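Local coordinates for protein ethylbenzene dehydrogenase alpha-subunit (Aromatoleum aromaticum, PDB 2IVF) that forms the molybdenum-bearing alpha-subunit of a molybdopterin oxidoreductase, holding an iron/sulfur cluster and two pterin guanine dinucleotide cofactors, at residues 563-568 with 935-940; 572-577 with 943-948. All blocks are in the same frame, centred on the assembly; numbering follows the deposited sequence.

Interaction 1: residues 563-568 with 935-940; sequences KAWTDP and LLIGMP
A Met-aromatic contact between W565 and M939 joins the loop that follows helix 557-560 to the loop linking strands 915-917 and 969-975, close to a cofactor pocket. M939 SD lies in the plane of the W565 indole, 5.4 Å from the centroid of the six-membered ring and 85° off the ring normal, so the sulfur meets the edge. Its nearest ring atom here is CE3, with M939 SD to W565 CE3 at 4.0 Å. The methionine chain bends at chi2 (-65°) and chi3 (-73°), which folds the terminal methyl back toward the tryptophan backbone: M939 CE is 3.7 Å from W565 CB and 3.5 Å from W565 O. The same methyl touches T566 OG1, a hydroxyl hydrogen-bonded to N562 O. At the same CE3 corner I937 CG2 approaches obliquely, 3.8 Å from W565 CE3, and the isoleucine also reaches CZ3. I937 O also receives W560 NE1, while the adjoining L936 touches the bound MD1. No hydrogen bond crosses between 563-568 and 935-940, and W565 O is buried without a polar partner in the model. Cohesion therefore rests on dispersion and sulfur-ring contact, with a methyl group packed against a carbonyl oxygen.

Interaction 2: residues 572-577 with 943-948; sequences KSFGAY and LHLAGG
L945, Y577 and L943 bury the most surface where the first turn of helix 574-583 meets the 3-10 segment that ends at L945, in the loop between strands 915-917 and 969-975, and L945 carries most of the close contacts. Its CD1 methyl sits over one face of the F574 ring in a CH-pi contact: L945 CD1 is 3.9 Å from the ring centroid and 26° off the ring normal. The methyl is displaced toward the rim, and the closest ring atom is CE1, with L945 CD1 to F574 CE1 at 3.6 Å. In F574, CG anti to the backbone N (chi1 177°) carries the ring toward L945, and chi2 near 84° turns its face to the methyl. The same methyl also touches the helix backbone, L945 CD1 lying 3.5 Å from F574 O, and meets Y577, three residues on, with L945 CD1 to Y577 CB at 3.9 Å. One branch of a leucine thus fits among a ring face, a carbonyl oxygen and a methylene.

Y577 makes a second, looser contact through its ring: Y577 CE1 is 4.4 Å from L943 CD2, which approaches obliquely. K572 CG covers one face of the Y577 ring, toward the rim. Elsewhere the tyrosine ring meets W820 edge-to-face, while L943 also packs on Y821 and A824 of helix 819-824. S573 holds the N-cap position of the helix, its OG accepting a weak bond from A576 N (3.3 Å). L945 O is bonded by W587 NE1, a polar link made outside the two segments. Across the contact itself no hydrogen bond is found, and the four touching residues are buried. The join consequently rests on apolar burial and dispersion, to which the CH-pi contact probably adds a modest electrostatic part.

In the fold
The centres of interactions 1 and 2 lie 14 Å apart, on the same side of the chain's centre, each about 21 Å from it. Along the sequence the segments alternate: 563-568 and 572-577 come first, spanning the approach to helix 574-583 and its first turn, and 935-940 and 943-948 follow some 366 residues later in the loop between strands 915-917 and 969-975. Two neighbouring pieces of the molybdopterin oxidoreductase family region thus pack in the same order against one long loop. The sites touch directly, P940 CB lying 3.6 Å from F574 CE1, so the two contacts meet through P940 and F574; interaction 1 is the nearer to the MD1 pocket, through L936.

Interaction 1: residues 563-568 with 935-940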
# COMPACT_ATOMS: atom_id res chain seq x y z
N LYS A 563 -22.22 28.70 -7.66
CA LYS A 563 -21.20 29.62 -8.17
C LYS A 563 -20.13 29.93 -7.12
O LYS A 563 -19.01 30.27 -7.47
CB LYS A 563 -21.85 30.91 -8.65
CG LYS A 563 -22.66 30.70 -9.91
CD LYS A 563 -23.40 31.94 -10.36
CE LYS A 563 -24.54 31.52 -11.28
NZ LYS A 563 -25.06 32.61 -12.14
N ALA A 564 -20.47 29.79 -5.84
CA ALA A 564 -19.50 30.00 -4.76
C ALA A 564 -18.36 29.01 -4.84
O ALA A 564 -17.22 29.31 -4.40
CB ALA A 564 -20.20 29.93 -3.37
N TRP A 565 -18.63 27.84 -5.41
CA TRP A 565 -17.65 26.76 -5.49
C TRP A 565 -17.07 26.61 -6.89
O TRP A 565 -16.46 25.64 -7.16
CB TRP A 565 -18.28 25.43 -5.09
CG TRP A 565 -18.88 25.44 -3.71
CD1 TRP A 565 -18.62 26.33 -2.70
CD2 TRP A 565 -19.79 24.49 -3.19
NE1 TRP A 565 -19.33 25.99 -1.58
CE2 TRP A 565 -20.07 24.86 -1.85
CE3 TRP A 565 -20.45 23.37 -3.72
CZ2 TRP A 565 -20.98 24.17 -1.06
CZ3 TRP A 565 -21.34 22.67 -2.93
CH2 TRP A 565 -21.58 23.06 -1.60
N THR A 566 -17.31 27.58 -7.75
CA THR A 566 -16.89 27.57 -9.15
C THR A 566 -15.72 28.53 -9.31
O THR A 566 -15.58 29.50 -8.58
CB THR A 566 -18.09 28.09 -10.05
OG1 THR A 566 -19.24 27.24 -9.86
CG2 THR A 566 -17.74 28.10 -11.54
N ASP A 567 -14.85 28.27 -10.27
CA ASP A 567 -13.78 29.23 -10.63
C ASP A 567 -14.41 30.60 -10.91
O ASP A 567 -15.24 30.71 -11.82
CB ASP A 567 -13.05 28.67 -11.87
CG ASP A 567 -12.09 29.64 -12.53
OD1 ASP A 567 -11.64 30.58 -11.86
OD2 ASP A 567 -11.77 29.40 -13.74
N PRO A 568 -14.03 31.64 -10.15
CA PRO A 568 -14.63 32.97 -10.32
C PRO A 568 -14.32 33.67 -11.64
O PRO A 568 -14.94 34.68 -11.93
CB PRO A 568 -14.06 33.80 -9.17
CG PRO A 568 -13.02 32.99 -8.52
CD PRO A 568 -13.02 31.62 -9.07
N LEU A 935 -17.56 15.29 1.89
CA LEU A 935 -17.49 16.77 1.77
C LEU A 935 -16.77 17.30 0.52
O LEU A 935 -16.52 18.50 0.41
CB LEU A 935 -16.91 17.40 3.05
CG LEU A 935 -15.68 16.76 3.68
CD1 LEU A 935 -14.50 17.07 2.78
CD2 LEU A 935 -15.49 17.29 5.05
N LEU A 936 -16.52 16.40 -0.44
CA LEU A 936 -15.58 16.69 -1.53
C LEU A 936 -16.20 17.21 -2.81
O LEU A 936 -15.49 17.81 -3.60
CB LEU A 936 -14.66 15.50 -1.81
CG LEU A 936 -13.70 15.08 -0.68
CD1 LEU A 936 -12.89 13.84 -1.18
CD2 LEU A 936 -12.68 16.21 -0.17
N ILE A 937 -17.52 17.06 -2.92
CA ILE A 937 -18.40 17.74 -3.88
C ILE A 937 -18.23 17.32 -5.31
O ILE A 937 -19.23 17.05 -5.96
CB ILE A 937 -18.29 19.28 -3.81
CG1 ILE A 937 -18.54 19.81 -2.39
CG2 ILE A 937 -19.25 19.93 -4.81
CD1 ILE A 937 -19.60 19.12 -1.70
N GLY A 938 -17.01 17.38 -5.82
CA GLY A 938 -16.67 16.90 -7.14
C GLY A 938 -17.00 17.88 -8.24
O GLY A 938 -17.44 17.49 -9.31
N MET A 939 -16.79 19.16 -7.98
CA MET A 939 -17.14 20.19 -8.95
C MET A 939 -16.43 19.89 -10.27
O MET A 939 -15.21 19.89 -10.30
CB MET A 939 -16.68 21.57 -8.43
CG MET A 939 -17.34 22.04 -7.16
SD MET A 939 -19.12 22.32 -7.34
CE MET A 939 -19.19 23.83 -8.33
N PRO A 940 -17.18 19.60 -11.35
CA PRO A 940 -16.50 19.37 -12.61
C PRO A 940 -16.11 20.67 -13.26
O PRO A 940 -16.86 21.64 -13.18
CB PRO A 940 -17.56 18.65 -13.45
CG PRO A 940 -18.67 18.34 -12.56
CD PRO A 940 -18.62 19.36 -11.47

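Interaction 2: residues 572-577 with 943-948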
# COMPACT_ATOMS: atom_id res chain seq x y z
N LYS A 572 -20.28 31.82 -15.84
CA LYS A 572 -21.49 31.08 -15.50
C LYS A 572 -21.21 29.70 -14.93
O LYS A 572 -20.06 29.24 -14.88
CB LYS A 572 -22.41 30.99 -16.71
CG LYS A 572 -21.80 30.30 -17.90
CD LYS A 572 -22.56 30.66 -19.13
CE LYS A 572 -22.06 30.00 -20.39
NZ LYS A 572 -23.02 30.30 -21.52
N SER A 573 -22.28 29.08 -14.44
CA SER A 573 -22.20 27.79 -13.78
C SER A 573 -22.00 26.67 -14.77
O SER A 573 -22.29 26.81 -15.96
CB SER A 573 -23.50 27.46 -13.04
OG SER A 573 -24.63 27.51 -13.94
N PHE A 574 -21.53 25.56 -14.23
CA PHE A 574 -21.43 24.29 -14.91
C PHE A 574 -22.66 24.00 -15.75
O PHE A 574 -22.54 23.71 -16.92
CB PHE A 574 -21.28 23.16 -13.90
CG PHE A 574 -21.25 21.80 -14.54
CD1 PHE A 574 -20.07 21.29 -15.06
CD2 PHE A 574 -22.42 21.05 -14.65
CE1 PHE A 574 -20.06 20.08 -15.68
CE2 PHE A 574 -22.40 19.79 -15.26
CZ PHE A 574 -21.22 19.32 -15.79
N GLY A 575 -23.85 24.09 -15.16
CA GLY A 575 -25.08 23.76 -15.89
C GLY A 575 -25.45 24.70 -17.01
O GLY A 575 -26.08 24.30 -18.01
N ALA A 576 -25.08 25.96 -16.83
CA ALA A 576 -25.21 26.98 -17.86
C ALA A 576 -24.28 26.70 -19.04
O ALA A 576 -24.69 26.80 -20.20
CB ALA A 576 -24.94 28.35 -17.27
N TYR A 577 -23.04 26.35 -18.75
CA TYR A 577 -22.13 25.86 -19.78
C TYR A 577 -22.67 24.58 -20.45
O TYR A 577 -22.61 24.46 -21.67
CB TYR A 577 -20.75 25.60 -19.19
CG TYR A 577 -19.86 26.83 -19.06
CD1 TYR A 577 -19.21 27.37 -20.17
CD2 TYR A 577 -19.64 27.42 -17.82
CE1 TYR A 577 -18.35 28.48 -20.04
CE2 TYR A 577 -18.79 28.54 -17.68
CZ TYR A 577 -18.14 29.08 -18.79
OH TYR A 577 -17.32 30.20 -18.64
N LEU A 943 -15.21 24.09 -18.34
CA LEU A 943 -14.57 24.28 -19.64
C LEU A 943 -14.42 22.93 -20.34
O LEU A 943 -14.31 22.87 -21.56
CB LEU A 943 -13.19 24.93 -19.50
CG LEU A 943 -13.18 26.39 -19.02
CD1 LEU A 943 -11.73 26.89 -19.05
CD2 LEU A 943 -14.10 27.20 -19.87
N HIS A 944 -14.47 21.86 -19.58
CA HIS A 944 -14.42 20.53 -20.17
C HIS A 944 -15.71 20.01 -20.77
O HIS A 944 -15.75 18.88 -21.23
CB HIS A 944 -13.80 19.54 -19.21
CG HIS A 944 -12.42 19.93 -18.79
ND1 HIS A 944 -11.66 19.14 -17.96
CD2 HIS A 944 -11.64 20.97 -19.16
CE1 HIS A 944 -10.49 19.73 -17.74
NE2 HIS A 944 -10.44 20.82 -18.49
N LEU A 945 -16.73 20.88 -20.86
CA LEU A 945 -17.92 20.64 -21.65
C LEU A 945 -17.70 21.17 -23.06
O LEU A 945 -18.52 20.95 -23.92
CB LEU A 945 -19.11 21.34 -21.00
CG LEU A 945 -19.58 20.70 -19.67
CD1 LEU A 945 -20.37 21.69 -18.83
CD2 LEU A 945 -20.39 19.42 -19.96
N ALA A 946 -16.57 21.83 -23.30
CA ALA A 946 -16.37 22.50 -24.58
C ALA A 946 -16.29 21.51 -25.72
O ALA A 946 -15.72 20.45 -25.58
CB ALA A 946 -15.11 23.37 -24.56
N GLY A 947 -16.83 21.89 -26.87
CA GLY A 947 -16.61 21.18 -28.11
C GLY A 947 -16.20 22.18 -29.18
O GLY A 947 -15.71 23.26 -28.87
N GLY A 948 -16.39 21.80 -30.44
CA GLY A 948 -16.09 22.69 -31.56
C GLY A 948 -14.61 22.99 -31.65
O GLY A 948 -14.21 24.09 -32.01